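Local coordinates for probable transcriptional regulatory protein, Rv1404 (Mycobacterium tuberculosis, PDB 2NYX) that probably binds DNA as a dimeric transcription regulator of the MarR family, through a winged helix-turn-helix domain, at residues Glu41-Thr44 / Ile45-Arg49; Pro73-Thr76 / Gly77-Asp81. All coordinates share one frame; numbering follows the deposited sequence.

Interaction 1: Glu41-Thr44 / Ile45-Arg49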
loop_
_atom_site.group_PDB
_atom_site.type_symbol
_atom_site.label_atom_id
_atom_site.label_comp_id
_atom_site.label_asym_id
_atom_site.label_seq_id
_atom_site.Cartn_x
_atom_site.Cartn_y
_atom_site.Cartn_z
ATOM N N GLU B 41 4.610 -13.331 -5.356
ATOM C CA GLU B 41 4.309 -12.573 -6.570
ATOM C C GLU B 41 2.815 -12.336 -6.750
ATOM O O GLU B 41 2.414 -11.333 -7.344
ATOM C CB GLU B 41 4.806 -13.338 -7.802
ATOM C CG GLU B 41 6.220 -13.894 -7.717
ATOM C CD GLU B 41 6.344 -15.236 -8.412
ATOM O OE1 GLU B 41 7.215 -15.390 -9.297
ATOM O OE2 GLU B 41 5.558 -16.144 -8.078
ATOM N N ASN B 42 2.012 -13.268 -6.235
ATOM C CA ASN B 42 0.573 -13.351 -6.504
ATOM C C ASN B 42 -0.339 -12.711 -5.471
ATOM O O ASN B 42 -1.542 -12.590 -5.688
ATOM C CB ASN B 42 0.161 -14.817 -6.654
ATOM C CG ASN B 42 0.453 -15.372 -8.026
ATOM O OD1 ASN B 42 0.259 -16.559 -8.265
ATOM N ND2 ASN B 42 0.915 -14.520 -8.942
ATOM N N ILE B 43 0.217 -12.314 -4.342
ATOM C CA ILE B 43 -0.611 -11.774 -3.283
ATOM C C ILE B 43 -0.902 -10.270 -3.479
ATOM O O ILE B 43 0.009 -9.457 -3.623
ATOM C CB ILE B 43 -0.014 -12.125 -1.903
ATOM C CG1 ILE B 43 -0.975 -11.759 -0.785
ATOM C CG2 ILE B 43 1.341 -11.473 -1.707
ATOM C CD1 ILE B 43 -0.739 -12.557 0.457
ATOM N N THR B 44 -2.190 -9.928 -3.511
ATOM C CA THR B 44 -2.638 -8.543 -3.631
ATOM C C THR B 44 -2.435 -7.801 -2.317
ATOM O O THR B 44 -2.252 -8.416 -1.272
ATOM C CB THR B 44 -4.137 -8.426 -4.042
ATOM O OG1 THR B 44 -4.982 -8.770 -2.933
ATOM C CG2 THR B 44 -4.465 -9.302 -5.248
ATOM N N ILE B 45 -2.483 -6.474 -2.381
ATOM C CA ILE B 45 -2.352 -5.618 -1.197
ATOM C C ILE B 45 -3.486 -5.807 -0.169
ATOM O O ILE B 45 -3.202 -5.926 1.028
ATOM C CB ILE B 45 -2.112 -4.110 -1.580
ATOM C CG1 ILE B 45 -0.699 -3.946 -2.159
ATOM C CG2 ILE B 45 -2.348 -3.193 -0.379
ATOM C CD1 ILE B 45 -0.236 -2.511 -2.391
ATOM N N PRO B 46 -4.763 -5.823 -0.617
ATOM C CA PRO B 46 -5.849 -6.188 0.318
ATOM C C PRO B 46 -5.642 -7.558 0.986
ATOM O O PRO B 46 -5.851 -7.709 2.194
ATOM C CB PRO B 46 -7.089 -6.198 -0.578
ATOM C CG PRO B 46 -6.750 -5.232 -1.692
ATOM C CD PRO B 46 -5.293 -5.472 -1.952
ATOM N N GLN B 47 -5.224 -8.546 0.207
ATOM C CA GLN B 47 -4.896 -9.853 0.753
ATOM C C GLN B 47 -3.825 -9.748 1.833
ATOM O O GLN B 47 -3.986 -10.293 2.923
ATOM C CB GLN B 47 -4.462 -10.800 -0.367
ATOM C CG GLN B 47 -5.641 -11.335 -1.163
ATOM C CD GLN B 47 -5.238 -12.011 -2.453
ATOM O OE1 GLN B 47 -4.053 -12.255 -2.708
ATOM N NE2 GLN B 47 -6.230 -12.321 -3.286
ATOM N N PHE B 48 -2.746 -9.026 1.558
ATOM C CA PHE B 48 -1.684 -8.914 2.549
ATOM C C PHE B 48 -2.132 -8.212 3.833
ATOM O O PHE B 48 -1.751 -8.623 4.928
ATOM C CB PHE B 48 -0.419 -8.268 1.987
ATOM C CG PHE B 48 0.717 -8.289 2.959
ATOM C CD1 PHE B 48 1.387 -9.477 3.231
ATOM C CD2 PHE B 48 1.068 -7.145 3.664
ATOM C CE1 PHE B 48 2.415 -9.512 4.159
ATOM C CE2 PHE B 48 2.099 -7.171 4.595
ATOM C CZ PHE B 48 2.772 -8.352 4.844
ATOM N N ARG B 49 -2.943 -7.167 3.698
ATOM C CA ARG B 49 -3.509 -6.473 4.850
ATOM C C ARG B 49 -4.339 -7.425 5.739
ATOM O O ARG B 49 -4.208 -7.412 6.968
ATOM C CB ARG B 49 -4.319 -5.247 4.397
ATOM C CG ARG B 49 -4.929 -4.432 5.528
ATOM C CD ARG B 49 -3.859 -3.936 6.494
ATOM N NE ARG B 49 -4.412 -3.433 7.748
ATOM C CZ ARG B 49 -3.672 -2.956 8.746
ATOM N NH1 ARG B 49 -2.355 -2.896 8.632
ATOM N NH2 ARG B 49 -4.243 -2.525 9.857
#
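Two torsions bring Thr44 and Gln47 together at the start of helix 45-57. Thr44 holds OG1 between its own backbone N and carbonyl carbon (chi1 74°), facing the first turn, while Gln47 sets CG beside its backbone N and then runs extended, which carries its amide back over the residue that caps the helix. The result is a capping box. Thr44 OG1, at the N-cap, accepts from Gln47 N at 3.2 Å, and Thr44 N gives its hydrogen to Gln47 OE1 at 3.1 Å. Both bonds are nearly straight, N-H...acceptor 161°, yet Thr44 N approaches OE1 from above the carboxamide plane, 57° out of it, and not along a lone pair. The exchange occupies Gln47 N, an amide with no earlier helical carbonyl to use, and holds Thr44 OG1 toward the first turn. Thr44 also opens the regular helical pattern, its O accepting from Phe48 N at 2.9 Å. One residue earlier, Ile43 lays CG1 against Gln47 CB at 3.6 Å, an apolar flank to the box, and its CA lies 3.5 Å from Gln47 OE1. Ile43 and Phe48 both rest on Ile36 of helix 26-39, and Phe48 continues onto Val112 and Val116 of helix 107-128. Gln47 and Pro46 face helix 73-85, while Thr44, Ile45 and Pro46 pack against the second subunit.

Interaction 2: Pro73-Thr76 / Gly77-Asp81; sequences PSAT and GRMVD
Arg78 folds back along the helix over Ser74, in the first turns of helix 73-85; in the winged helix-turn-helix of MarR proteins this is the helix that follows the turn, the probable recognition helix. The backbone bonds are plain i to i+4 pairs: Gly77 N to Pro73 O at 2.8 Å, then Arg78 N to Ser74 O, Met79 N to Ala75 O and Val80 N to Thr76 O, the last at 2.9 Å. Apolar contacts gather on the buried side. Met79, a selenomethionine, turns at chi3 so that CE comes 4.5 Å from Ala75 CB, a loose touch. Thr76 and Val80 both meet Leu65 of helix 62-69, joining the two helices of the motif. Among polar side chains, Thr76 OG1 bonds back to Gln72 O. Arg78 bends at chi3 (-75°), turning its guanidinium back toward the start of the helix, and its NH1 forms a salt bridge with Glu41 of the second subunit. Ser74 O receives a second donor at the edge of the guanidinium: Arg78 NE, 3.3 Å away, makes a weak bond there, and Arg78 NH2 lies 3.6 Å from Ser74 CB.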
loop_
_atom_site.group_PDB
_atom_site.type_symbol
_atom_site.label_atom_id
_atom_site.label_comp_id
_atom_site.label_asym_id
_atom_site.label_seq_id
_atom_site.Cartn_x
_atom_site.Cartn_y
_atom_site.Cartn_z
ATOM N N PRO B 73 -18.131 -6.832 2.758
ATOM C CA PRO B 73 -18.099 -8.228 3.230
ATOM C C PRO B 73 -18.055 -9.318 2.144
ATOM O O PRO B 73 -17.333 -10.308 2.312
ATOM C CB PRO B 73 -19.366 -8.355 4.089
ATOM C CG PRO B 73 -20.213 -7.192 3.731
ATOM C CD PRO B 73 -19.289 -6.100 3.306
ATOM N N SER B 74 -18.810 -9.151 1.057
ATOM C CA SER B 74 -18.829 -10.155 -0.017
ATOM C C SER B 74 -17.425 -10.384 -0.564
ATOM O O SER B 74 -16.977 -11.530 -0.711
ATOM C CB SER B 74 -19.752 -9.732 -1.156
ATOM O OG SER B 74 -21.104 -9.736 -0.745
ATOM N N ALA B 75 -16.745 -9.269 -0.848
ATOM C CA ALA B 75 -15.377 -9.265 -1.339
ATOM C C ALA B 75 -14.414 -9.819 -0.301
ATOM O O ALA B 75 -13.541 -10.602 -0.641
ATOM C CB ALA B 75 -14.966 -7.863 -1.757
ATOM N N THR B 76 -14.571 -9.414 0.956
ATOM C CA THR B 76 -13.772 -9.973 2.054
ATOM C C THR B 76 -13.896 -11.505 2.083
ATOM O O THR B 76 -12.896 -12.226 2.117
ATOM C CB THR B 76 -14.201 -9.400 3.429
ATOM O OG1 THR B 76 -14.294 -7.979 3.353
ATOM C CG2 THR B 76 -13.193 -9.758 4.502
ATOM N N GLY B 77 -15.129 -11.989 2.056
ATOM C CA GLY B 77 -15.392 -13.413 2.063
ATOM C C GLY B 77 -14.662 -14.128 0.952
ATOM O O GLY B 77 -14.067 -15.171 1.184
ATOM N N ARG B 78 -14.714 -13.555 -0.252
ATOM C CA ARG B 78 -14.019 -14.096 -1.420
ATOM C C ARG B 78 -12.498 -14.140 -1.279
ATOM O O ARG B 78 -11.880 -15.134 -1.653
ATOM C CB ARG B 78 -14.413 -13.344 -2.688
ATOM C CG ARG B 78 -15.628 -13.925 -3.391
ATOM C CD ARG B 78 -16.109 -13.029 -4.508
ATOM N NE ARG B 78 -16.813 -11.854 -3.998
ATOM C CZ ARG B 78 -17.048 -10.750 -4.696
ATOM N NH1 ARG B 78 -16.640 -10.645 -5.952
ATOM N NH2 ARG B 78 -17.696 -9.740 -4.135
HETATM N N MSE B 79 -11.895 -13.082 -0.740
HETATM C CA MSE B 79 -10.438 -13.071 -0.567
HETATM C C MSE B 79 -9.937 -13.955 0.578
HETATM O O MSE B 79 -8.802 -14.409 0.548
HETATM C CB MSE B 79 -9.850 -11.651 -0.513
HETATM C CG MSE B 79 -10.164 -10.837 0.722
HETATM SE SE MSE B 79 -9.535 -8.938 0.569
HETATM C CE MSE B 79 -10.552 -8.348 -1.060
ATOM N N VAL B 80 -10.782 -14.207 1.572
ATOM C CA VAL B 80 -10.461 -15.185 2.614
ATOM C C VAL B 80 -10.490 -16.592 2.006
ATOM O O VAL B 80 -9.584 -17.389 2.252
ATOM C CB VAL B 80 -11.398 -15.072 3.852
ATOM C CG1 VAL B 80 -11.148 -16.200 4.847
ATOM C CG2 VAL B 80 -11.190 -13.757 4.545
ATOM N N ASP B 81 -11.506 -16.884 1.193
ATOM C CA ASP B 81 -11.567 -18.153 0.463
ATOM C C ASP B 81 -10.279 -18.435 -0.315
ATOM O O ASP B 81 -9.754 -19.553 -0.274
ATOM C CB ASP B 81 -12.753 -18.178 -0.506
ATOM C CG ASP B 81 -14.093 -18.271 0.198
ATOM O OD1 ASP B 81 -14.157 -18.811 1.326
ATOM O OD2 ASP B 81 -15.096 -17.808 -0.396
#

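Interaction 1 comes first along the chain, at the start of helix 45-57, and interaction 2 follows in helix 73-85, about 13 Å away centre to centre. The first turn of helix 45-57 meets helix 73-85 about two turns in, at Met79: Pro46 CB packs 3.8 Å from Met79 SE, and Gln47 CG lies 4.3 Å from Met79 CB. The start of helix 45-57 also touches helix 26-39, while helix 73-85 packs on helix 62-69. Across the dimer, Ile45 packs on Ile45 of the second subunit, and interaction 2 reaches that subunit's 41-44 segment. These contacts from both interactions would tie the placement of the probable recognition helix to the dimer interface, consistent with a dimeric regulator.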